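Local coordinates for DUF917 domain-containing protein (Chromobacterium violaceum, PDB 2O3I) that is of unknown function and is built from the N- and C-terminal domains of the S-Me-THD-like (DUF917) family, at residues Asp9-Phe20 / Leu226-Gln237; Tyr43-Val54 / Ala122-Ala131. The protein carries 2 engineered substitutions. All coordinates share one frame; numbering follows the deposited sequence.

Interaction 1 of 2, residues Asp9-Phe20 / Leu226-Gln237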
loop_
_atom_site.group_PDB
_atom_site.type_symbol
_atom_site.label_atom_id
_atom_site.label_comp_id
_atom_site.label_asym_id
_atom_site.label_seq_id
_atom_site.Cartn_x
_atom_site.Cartn_y
_atom_site.Cartn_z
ATOM N N ASP A 9 10.863 34.882 -8.723
ATOM C CA ASP A 9 12.067 34.134 -8.361
ATOM C C ASP A 9 11.920 32.630 -8.638
ATOM O O ASP A 9 12.907 31.899 -8.653
ATOM C CB ASP A 9 12.397 34.314 -6.878
ATOM C CG ASP A 9 12.825 35.723 -6.537
ATOM O OD1 ASP A 9 13.451 36.381 -7.396
ATOM O OD2 ASP A 9 12.547 36.162 -5.398
ATOM N N LEU A 10 10.693 32.171 -8.856
ATOM C CA LEU A 10 10.462 30.753 -9.093
ATOM C C LEU A 10 11.031 30.244 -10.415
ATOM O O LEU A 10 11.475 29.099 -10.500
ATOM C CB LEU A 10 8.961 30.436 -9.016
ATOM C CG LEU A 10 8.274 30.773 -7.688
ATOM C CD1 LEU A 10 6.829 30.354 -7.751
ATOM C CD2 LEU A 10 8.983 30.060 -6.530
ATOM N N GLU A 11 11.024 31.091 -11.440
ATOM C CA GLU A 11 11.536 30.687 -12.748
ATOM C C GLU A 11 13.039 30.430 -12.708
ATOM O O GLU A 11 13.507 29.394 -13.184
ATOM C CB GLU A 11 11.196 31.742 -13.808
ATOM C CG GLU A 11 11.893 31.542 -15.147
ATOM C CD GLU A 11 11.547 30.220 -15.835
ATOM O OE1 GLU A 11 12.192 29.903 -16.854
ATOM O OE2 GLU A 11 10.637 29.501 -15.373
ATOM N N PRO A 12 13.822 31.369 -12.150
ATOM C CA PRO A 12 15.264 31.099 -12.116
ATOM C C PRO A 12 15.604 29.973 -11.141
ATOM O O PRO A 12 16.561 29.221 -11.344
ATOM C CB PRO A 12 15.860 32.442 -11.687
ATOM C CG PRO A 12 14.766 33.077 -10.893
ATOM C CD PRO A 12 13.531 32.745 -11.710
ATOM N N LEU A 13 14.809 29.869 -10.084
ATOM C CA LEU A 13 14.999 28.854 -9.056
ATOM C C LEU A 13 14.848 27.448 -9.621
ATOM O O LEU A 13 15.642 26.558 -9.331
ATOM C CB LEU A 13 13.979 29.063 -7.929
ATOM C CG LEU A 13 13.932 28.024 -6.806
ATOM C CD1 LEU A 13 15.299 27.878 -6.147
ATOM C CD2 LEU A 13 12.888 28.446 -5.791
ATOM N N LEU A 14 13.814 27.247 -10.424
ATOM C CA LEU A 14 13.583 25.937 -10.995
ATOM C C LEU A 14 14.641 25.616 -12.041
ATOM O O LEU A 14 15.038 24.464 -12.179
ATOM C CB LEU A 14 12.167 25.859 -11.579
ATOM C CG LEU A 14 11.736 26.805 -12.696
ATOM C CD1 LEU A 14 12.029 26.166 -14.058
ATOM C CD2 LEU A 14 10.232 27.081 -12.547
ATOM N N GLN A 15 15.112 26.637 -12.754
ATOM C CA GLN A 15 16.139 26.447 -13.777
ATOM C C GLN A 15 17.424 25.934 -13.146
ATOM O O GLN A 15 18.002 24.940 -13.597
ATOM C CB GLN A 15 16.450 27.760 -14.497
ATOM C CG GLN A 15 15.340 28.292 -15.386
ATOM C CD GLN A 15 15.806 28.524 -16.812
ATOM O OE1 GLN A 15 15.241 29.344 -17.535
ATOM N NE2 GLN A 15 16.833 27.790 -17.227
ATOM N N GLY A 16 17.862 26.631 -12.099
ATOM C CA GLY A 16 19.079 26.255 -11.408
ATOM C C GLY A 16 18.942 24.890 -10.769
ATOM O O GLY A 16 19.856 24.071 -10.851
ATOM N N ALA A 17 17.792 24.649 -10.143
ATOM C CA ALA A 17 17.517 23.380 -9.469
ATOM C C ALA A 17 17.503 22.222 -10.457
ATOM O O ALA A 17 17.882 21.101 -10.108
ATOM C CB ALA A 17 16.176 23.450 -8.715
ATOM N N CYS A 18 17.051 22.499 -11.679
ATOM C CA CYS A 18 17.001 21.489 -12.730
ATOM C C CYS A 18 18.429 21.039 -13.041
ATOM O O CYS A 18 18.702 19.840 -13.146
ATOM C CB CYS A 18 16.339 22.063 -13.991
ATOM S SG CYS A 18 16.277 20.923 -15.429
ATOM N N PHE A 19 19.341 21.997 -13.182
ATOM C CA PHE A 19 20.727 21.661 -13.462
ATOM C C PHE A 19 21.341 20.880 -12.293
ATOM O O PHE A 19 22.134 19.967 -12.504
ATOM C CB PHE A 19 21.551 22.926 -13.738
ATOM C CG PHE A 19 22.976 22.642 -14.134
ATOM C CD1 PHE A 19 23.272 22.144 -15.399
ATOM C CD2 PHE A 19 24.015 22.811 -13.218
ATOM C CE1 PHE A 19 24.583 21.813 -15.745
ATOM C CE2 PHE A 19 25.324 22.483 -13.556
ATOM C CZ PHE A 19 25.609 21.980 -14.819
ATOM N N PHE A 20 20.976 21.228 -11.061
ATOM C CA PHE A 20 21.511 20.518 -9.898
ATOM C C PHE A 20 20.728 19.227 -9.633
ATOM O O PHE A 20 21.011 18.508 -8.670
ATOM C CB PHE A 20 21.474 21.410 -8.637
ATOM C CG PHE A 20 22.489 22.532 -8.649
ATOM C CD1 PHE A 20 23.851 22.255 -8.732
ATOM C CD2 PHE A 20 22.082 23.865 -8.591
ATOM C CE1 PHE A 20 24.796 23.287 -8.766
ATOM C CE2 PHE A 20 23.017 24.903 -8.624
ATOM C CZ PHE A 20 24.380 24.610 -8.713
ATOM N N LEU A 226 19.030 25.575 -1.924
ATOM C CA LEU A 226 17.985 26.352 -2.565
ATOM C C LEU A 226 18.586 27.657 -3.095
ATOM O O LEU A 226 18.375 28.013 -4.258
ATOM C CB LEU A 226 16.838 26.631 -1.585
ATOM C CG LEU A 226 15.545 27.183 -2.203
ATOM C CD1 LEU A 226 14.380 26.888 -1.284
ATOM C CD2 LEU A 226 15.671 28.680 -2.473
ATOM N N SER A 227 19.344 28.361 -2.258
ATOM C CA SER A 227 19.944 29.619 -2.687
ATOM C C SER A 227 20.935 29.477 -3.855
ATOM O O SER A 227 20.953 30.310 -4.767
ATOM C CB SER A 227 20.605 30.326 -1.497
ATOM O OG SER A 227 21.396 29.440 -0.735
ATOM N N ARG A 228 21.753 28.430 -3.849
ATOM C CA ARG A 228 22.687 28.259 -4.952
ATOM C C ARG A 228 21.900 27.937 -6.234
ATOM O O ARG A 228 22.306 28.304 -7.330
ATOM C CB ARG A 228 23.701 27.151 -4.654
ATOM C CG ARG A 228 23.110 25.781 -4.640
ATOM C CD ARG A 228 24.153 24.710 -4.903
ATOM N NE ARG A 228 23.461 23.475 -5.239
ATOM C CZ ARG A 228 23.967 22.259 -5.098
ATOM N NH1 ARG A 228 25.191 22.098 -4.625
ATOM N NH2 ARG A 228 23.224 21.206 -5.407
ATOM N N ALA A 229 20.770 27.255 -6.094
ATOM C CA ALA A 229 19.950 26.941 -7.259
ATOM C C ALA A 229 19.414 28.246 -7.842
ATOM O O ALA A 229 19.345 28.405 -9.061
ATOM C CB ALA A 229 18.791 26.032 -6.871
ATOM N N LEU A 230 19.039 29.173 -6.962
ATOM C CA LEU A 230 18.514 30.470 -7.372
ATOM C C LEU A 230 19.584 31.352 -8.021
ATOM O O LEU A 230 19.320 32.041 -9.009
ATOM C CB LEU A 230 17.910 31.198 -6.164
ATOM C CG LEU A 230 17.384 32.618 -6.414
ATOM C CD1 LEU A 230 16.207 32.584 -7.399
ATOM C CD2 LEU A 230 16.966 33.246 -5.083
ATOM N N LYS A 231 20.793 31.335 -7.470
ATOM C CA LYS A 231 21.867 32.148 -8.023
ATOM C C LYS A 231 22.241 31.684 -9.428
ATOM O O LYS A 231 22.469 32.509 -10.322
ATOM C CB LYS A 231 23.092 32.109 -7.106
ATOM C CG LYS A 231 24.234 33.001 -7.579
ATOM C CD LYS A 231 25.342 33.105 -6.544
ATOM C CE LYS A 231 26.499 33.939 -7.069
ATOM N NZ LYS A 231 27.644 33.921 -6.111
ATOM N N LEU A 232 22.298 30.370 -9.634
ATOM C CA LEU A 232 22.636 29.841 -10.955
ATOM C C LEU A 232 21.515 30.147 -11.946
ATOM O O LEU A 232 21.763 30.536 -13.099
ATOM C CB LEU A 232 22.867 28.328 -10.891
ATOM C CG LEU A 232 22.900 27.583 -12.233
ATOM C CD1 LEU A 232 24.029 28.121 -13.095
ATOM C CD2 LEU A 232 23.078 26.088 -11.997
ATOM N N GLY A 233 20.282 29.959 -11.484
ATOM C CA GLY A 233 19.123 30.209 -12.318
ATOM C C GLY A 233 19.073 31.639 -12.816
ATOM O O GLY A 233 18.758 31.891 -13.978
ATOM N N ARG A 234 19.374 32.581 -11.930
ATOM C CA ARG A 234 19.377 33.985 -12.298
ATOM C C ARG A 234 20.393 34.232 -13.410
ATOM O O ARG A 234 20.109 34.952 -14.366
ATOM C CB ARG A 234 19.700 34.851 -11.073
ATOM C CG ARG A 234 18.498 35.065 -10.157
ATOM C CD ARG A 234 18.869 35.774 -8.860
ATOM N NE ARG A 234 17.670 36.112 -8.095
ATOM C CZ ARG A 234 17.674 36.637 -6.874
ATOM N NH1 ARG A 234 18.820 36.890 -6.257
ATOM N NH2 ARG A 234 16.528 36.921 -6.274
ATOM N N ALA A 235 21.568 33.627 -13.291
ATOM C CA ALA A 235 22.603 33.802 -14.301
ATOM C C ALA A 235 22.163 33.177 -15.629
ATOM O O ALA A 235 22.479 33.688 -16.701
ATOM C CB ALA A 235 23.905 33.174 -13.824
ATOM N N LEU A 236 21.422 32.072 -15.550
ATOM C CA LEU A 236 20.936 31.390 -16.744
ATOM C C LEU A 236 19.877 32.235 -17.438
ATOM O O LEU A 236 19.932 32.463 -18.657
ATOM C CB LEU A 236 20.337 30.028 -16.371
ATOM C CG LEU A 236 21.350 28.937 -15.994
ATOM C CD1 LEU A 236 20.635 27.748 -15.408
ATOM C CD2 LEU A 236 22.152 28.532 -17.223
ATOM N N GLN A 237 18.915 32.697 -16.644
ATOM C CA GLN A 237 17.820 33.507 -17.147
ATOM C C GLN A 237 18.355 34.804 -17.760
ATOM O O GLN A 237 17.844 35.277 -18.778
ATOM C CB GLN A 237 16.851 33.797 -15.996
ATOM C CG GLN A 237 15.622 34.612 -16.356
ATOM C CD GLN A 237 14.708 34.846 -15.149
ATOM O OE1 GLN A 237 15.166 34.919 -14.007
ATOM N NE2 GLN A 237 13.418 34.984 -15.407
HETATM O O HOH W 1 15.163 36.616 -9.545
#
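The guanidinium of Arg228 lies flat over one face of the Phe20 ring in a cation-pi stack, the two planes 24° apart and their centres 3.9 Å from each other. NE sits above the ring centre, and CD adds a CH-pi contact over the same face, while the ring's edge meets CA of Ala229. The chain, extended from CG to NE, carries the charge out across the ring, and Arg228 NH2 also makes a weak hydrogen bond to Gly135 O. Arg234 is used differently: at its edge, in plane, Arg234 NH2 gives Asp9 OD1 a weak but nearly straight hydrogen bond of 3.3 Å, part of a salt bridge, with Leu230 CD2 of its own helix over one face. A water joins the same OD1 to Arg234 NE, while Asp9 OD2 turns to Ser6 N. Between these ends the helices cross at 105°, their axes only 6.6 Å apart, because Gly16 and Gly233 bring no side chain to the crossing. Backbones therefore meet directly: Gly233 CA lies 2.9 Å from Pro12 O, and Gly16 CA lies 3.2 Å from Ala229 O, both as CA-H...O contacts. The compact ring of Pro12 enters as a knob among Leu230, Gly233, Arg234 and Gln237, and Leu13 CD1 reaches Leu226 CD2 at 3.8 Å. The chemistry implies a tight glycine-mediated crossing, backbone against backbone at its middle with apolar side chains around it, Arg228 stacked on an aromatic ring at one end and Arg234 paired with a carboxylate at the other.

Interaction 2 of 2, residues Tyr43-Val54 / Ala122-Ala131; sequences YYPTDKVRVVDV and AKLGLAVVDA
Lys123 reaches Tyr43 from the end of helix 111-124, and its side chain can be followed atom by atom. Lys123 CB lies 4.4 Å from Tyr44 CD2, with CG anti to the backbone N (chi1 175°). A bend at chi2 (66°) then turns the extended remainder toward Tyr43, where Lys123 CD comes 3.1 Å from Tyr43 O and also meets CE1 of the ring. CE, likewise near that oxygen, lies over the ring face as a CH-pi donor, and NZ ends above the ring centre, a cation-pi contact. From there Lys123 NZ also gives a hydrogen bond of 2.8 Å to Tyr43 O, in the carbonyl plane and on a lone pair. A lysine suits this place because its long methylene chain can lie against aromatic carbon while its ammonium finds a carbonyl; Tyr43 OH bonds elsewhere, to Asn81. One residue earlier, the small methyl of Ala122 fits beside Val49, CB to CG2 4.0 Å. Gly125, with positive phi, takes the chain out of the helix and toward strand 127-129, which runs parallel to strand 49-52. Three bonds join the strands: Val128 N to Arg50 O, Val52 N to Val128 O, and Asp130 N to Val52 O, the last 2.8 Å long. Beta-branched residues suit the extended backbone, and on one face Val51 CG2 lies 3.5 Å from Val128 CG1. A water joins Val54 N to Asp130 O. Strand 101-105, helix 111-124 and the adjacent parallel strand 127-129 form a beta-alpha-beta crossover, with strand 49-52 on the other side of 127-129 in the mixed sheet.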
loop_
_atom_site.group_PDB
_atom_site.type_symbol
_atom_site.label_atom_id
_atom_site.label_comp_id
_atom_site.label_asym_id
_atom_site.label_seq_id
_atom_site.Cartn_x
_atom_site.Cartn_y
_atom_site.Cartn_z
ATOM N N TYR A 43 -6.337 31.518 -2.910
ATOM C CA TYR A 43 -5.523 30.339 -2.623
ATOM C C TYR A 43 -4.237 30.650 -1.837
ATOM O O TYR A 43 -4.003 30.053 -0.790
ATOM C CB TYR A 43 -5.199 29.600 -3.926
ATOM C CG TYR A 43 -4.648 28.196 -3.734
ATOM C CD1 TYR A 43 -3.289 27.981 -3.469
ATOM C CD2 TYR A 43 -5.486 27.078 -3.831
ATOM C CE1 TYR A 43 -2.781 26.686 -3.312
ATOM C CE2 TYR A 43 -4.988 25.780 -3.669
ATOM C CZ TYR A 43 -3.637 25.595 -3.415
ATOM O OH TYR A 43 -3.142 24.322 -3.282
ATOM N N TYR A 44 -3.416 31.577 -2.328
ATOM C CA TYR A 44 -2.177 31.935 -1.632
ATOM C C TYR A 44 -2.338 33.237 -0.851
ATOM O O TYR A 44 -2.379 34.320 -1.433
ATOM C CB TYR A 44 -1.017 32.081 -2.624
ATOM C CG TYR A 44 -0.642 30.802 -3.336
ATOM C CD1 TYR A 44 -0.983 30.602 -4.677
ATOM C CD2 TYR A 44 0.051 29.785 -2.668
ATOM C CE1 TYR A 44 -0.640 29.421 -5.341
ATOM C CE2 TYR A 44 0.397 28.599 -3.321
ATOM C CZ TYR A 44 0.044 28.428 -4.659
ATOM O OH TYR A 44 0.347 27.257 -5.305
ATOM N N PRO A 45 -2.419 33.149 0.485
ATOM C CA PRO A 45 -2.580 34.365 1.291
ATOM C C PRO A 45 -1.364 35.288 1.255
ATOM O O PRO A 45 -1.420 36.418 1.728
ATOM C CB PRO A 45 -2.870 33.814 2.687
ATOM C CG PRO A 45 -2.048 32.555 2.709
ATOM C CD PRO A 45 -2.308 31.956 1.344
ATOM N N THR A 46 -0.261 34.814 0.686
ATOM C CA THR A 46 0.925 35.645 0.606
ATOM C C THR A 46 1.708 35.434 -0.687
ATOM O O THR A 46 1.669 34.364 -1.298
ATOM C CB THR A 46 1.840 35.443 1.846
ATOM O OG1 THR A 46 2.926 36.366 1.781
ATOM C CG2 THR A 46 2.381 34.031 1.908
ATOM N N ASP A 47 2.411 36.490 -1.078
ATOM C CA ASP A 47 3.198 36.566 -2.304
ATOM C C ASP A 47 4.681 36.295 -2.046
ATOM O O ASP A 47 5.459 36.085 -2.975
ATOM C CB ASP A 47 3.028 37.982 -2.873
ATOM C CG ASP A 47 3.084 38.021 -4.373
ATOM O OD1 ASP A 47 2.462 37.142 -5.009
ATOM O OD2 ASP A 47 3.731 38.944 -4.922
ATOM N N LYS A 48 5.061 36.312 -0.775
ATOM C CA LYS A 48 6.445 36.116 -0.371
ATOM C C LYS A 48 6.669 34.791 0.344
ATOM O O LYS A 48 5.849 34.361 1.155
ATOM C CB LYS A 48 6.877 37.271 0.538
ATOM C CG LYS A 48 6.813 38.644 -0.136
ATOM C CD LYS A 48 7.042 39.781 0.859
ATOM C CE LYS A 48 7.337 41.100 0.147
ATOM N NZ LYS A 48 6.313 41.431 -0.887
ATOM N N VAL A 49 7.791 34.153 0.034
ATOM C CA VAL A 49 8.143 32.878 0.634
ATOM C C VAL A 49 9.373 33.038 1.516
ATOM O O VAL A 49 10.466 33.346 1.039
ATOM C CB VAL A 49 8.428 31.813 -0.452
ATOM C CG1 VAL A 49 8.880 30.520 0.193
ATOM C CG2 VAL A 49 7.177 31.573 -1.291
ATOM N N ARG A 50 9.183 32.829 2.811
ATOM C CA ARG A 50 10.269 32.938 3.767
ATOM C C ARG A 50 11.160 31.698 3.683
ATOM O O ARG A 50 10.667 30.569 3.752
ATOM C CB ARG A 50 9.688 33.088 5.175
ATOM C CG ARG A 50 10.665 33.556 6.241
ATOM C CD ARG A 50 9.938 34.461 7.244
ATOM N NE ARG A 50 8.612 33.943 7.596
ATOM C CZ ARG A 50 8.391 32.880 8.366
ATOM N NH1 ARG A 50 9.414 32.206 8.885
ATOM N NH2 ARG A 50 7.147 32.475 8.606
ATOM N N VAL A 51 12.462 31.921 3.506
ATOM C CA VAL A 51 13.434 30.833 3.431
ATOM C C VAL A 51 14.432 31.015 4.566
ATOM O O VAL A 51 15.033 32.076 4.694
ATOM C CB VAL A 51 14.224 30.851 2.110
ATOM C CG1 VAL A 51 15.113 29.609 2.032
ATOM C CG2 VAL A 51 13.269 30.938 0.924
ATOM N N VAL A 52 14.617 29.979 5.378
ATOM C CA VAL A 52 15.533 30.047 6.514
ATOM C C VAL A 52 16.663 29.014 6.437
ATOM O O VAL A 52 16.531 27.976 5.777
ATOM C CB VAL A 52 14.769 29.827 7.849
ATOM C CG1 VAL A 52 13.685 30.887 8.016
ATOM C CG2 VAL A 52 14.142 28.440 7.870
ATOM N N ASP A 53 17.778 29.306 7.104
ATOM C CA ASP A 53 18.897 28.373 7.129
ATOM C C ASP A 53 18.613 27.349 8.215
ATOM O O ASP A 53 17.813 27.594 9.120
ATOM C CB ASP A 53 20.214 29.090 7.422
ATOM C CG ASP A 53 20.591 30.082 6.333
ATOM O OD1 ASP A 53 20.347 31.296 6.526
ATOM O OD2 ASP A 53 21.120 29.644 5.280
ATOM N N VAL A 54 19.258 26.195 8.115
ATOM C CA VAL A 54 19.054 25.131 9.082
ATOM C C VAL A 54 19.171 25.610 10.530
ATOM O O VAL A 54 18.336 25.262 11.363
ATOM C CB VAL A 54 20.048 23.968 8.839
ATOM C CG1 VAL A 54 19.854 22.880 9.886
ATOM C CG2 VAL A 54 19.851 23.396 7.433
ATOM N N ALA A 122 4.098 28.994 1.594
ATOM C CA ALA A 122 3.332 30.216 1.359
ATOM C C ALA A 122 1.868 29.993 1.707
ATOM O O ALA A 122 1.210 30.865 2.266
ATOM C CB ALA A 122 3.452 30.634 -0.101
ATOM N N LYS A 123 1.370 28.810 1.367
ATOM C CA LYS A 123 -0.012 28.444 1.618
ATOM C C LYS A 123 -0.336 28.209 3.095
ATOM O O LYS A 123 -1.422 28.552 3.563
ATOM C CB LYS A 123 -0.347 27.184 0.815
ATOM C CG LYS A 123 -1.738 26.609 1.058
ATOM C CD LYS A 123 -2.840 27.540 0.568
ATOM C CE LYS A 123 -4.219 26.891 0.684
ATOM N NZ LYS A 123 -5.273 27.843 0.267
ATOM N N LEU A 124 0.603 27.629 3.833
ATOM C CA LEU A 124 0.366 27.325 5.238
ATOM C C LEU A 124 1.020 28.276 6.228
ATOM O O LEU A 124 0.855 28.125 7.443
ATOM C CB LEU A 124 0.821 25.897 5.529
ATOM C CG LEU A 124 0.172 24.818 4.659
ATOM C CD1 LEU A 124 0.663 23.456 5.102
ATOM C CD2 LEU A 124 -1.340 24.895 4.778
ATOM N N GLY A 125 1.758 29.255 5.719
ATOM C CA GLY A 125 2.419 30.200 6.600
ATOM C C GLY A 125 3.649 29.611 7.273
ATOM O O GLY A 125 3.949 29.922 8.428
ATOM N N LEU A 126 4.370 28.759 6.548
ATOM C CA LEU A 126 5.572 28.134 7.090
ATOM C C LEU A 126 6.803 28.695 6.401
ATOM O O LEU A 126 6.705 29.525 5.501
ATOM C CB LEU A 126 5.529 26.620 6.868
ATOM C CG LEU A 126 4.218 25.901 7.213
ATOM C CD1 LEU A 126 4.302 24.455 6.756
ATOM C CD2 LEU A 126 3.953 25.971 8.708
ATOM N N ALA A 127 7.970 28.243 6.834
ATOM C CA ALA A 127 9.213 28.672 6.221
ATOM C C ALA A 127 9.872 27.440 5.599
ATOM O O ALA A 127 9.819 26.343 6.161
ATOM C CB ALA A 127 10.137 29.305 7.264
ATOM N N VAL A 128 10.466 27.621 4.426
ATOM C CA VAL A 128 11.143 26.530 3.734
ATOM C C VAL A 128 12.618 26.587 4.121
ATOM O O VAL A 128 13.204 27.665 4.201
ATOM C CB VAL A 128 10.985 26.669 2.200
ATOM C CG1 VAL A 128 11.430 28.052 1.761
ATOM C CG2 VAL A 128 11.796 25.592 1.483
ATOM N N VAL A 129 13.211 25.428 4.387
ATOM C CA VAL A 129 14.614 25.376 4.779
ATOM C C VAL A 129 15.525 25.426 3.555
ATOM O O VAL A 129 15.249 24.777 2.553
ATOM C CB VAL A 129 14.890 24.098 5.592
ATOM C CG1 VAL A 129 16.366 24.011 5.964
ATOM C CG2 VAL A 129 14.017 24.097 6.842
ATOM N N ASP A 130 16.599 26.211 3.632
ATOM C CA ASP A 130 17.541 26.334 2.519
ATOM C C ASP A 130 18.437 25.118 2.580
ATOM O O ASP A 130 19.569 25.185 3.065
ATOM C CB ASP A 130 18.371 27.628 2.644
ATOM C CG ASP A 130 19.225 27.909 1.400
ATOM O OD1 ASP A 130 19.114 27.165 0.404
ATOM O OD2 ASP A 130 20.010 28.884 1.410
ATOM N N ALA A 131 17.909 24.001 2.084
ATOM C CA ALA A 131 18.613 22.731 2.092
ATOM C C ALA A 131 17.724 21.654 1.505
ATOM O O ALA A 131 16.574 21.913 1.157
ATOM C CB ALA A 131 18.971 22.350 3.528
HETATM O O HOH W 2 20.742 26.157 5.462
#

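Interaction 2 is nested within the chain loop closed by interaction 1: 9-20 comes first, then 43-54 and 122-131, and finally 226-237. Their centres are about 17 Å apart, yet they touch where Asp130 probably accepts a hydrogen bond from Ser227 (Asp130 OD2 to Ser227 OG 2.6 Å), while Leu226 CD1 packs on Val128 CG2. Strand 3-5 lies next to strand 49-52 in the mixed sheet and also meets the helix pair, through Leu5 against Leu13 and Leu230. Interaction 1 thus joins helices from the N-terminal and C-terminal family regions, and the Asp130 contact ties that junction directly to the sheet's parallel strands.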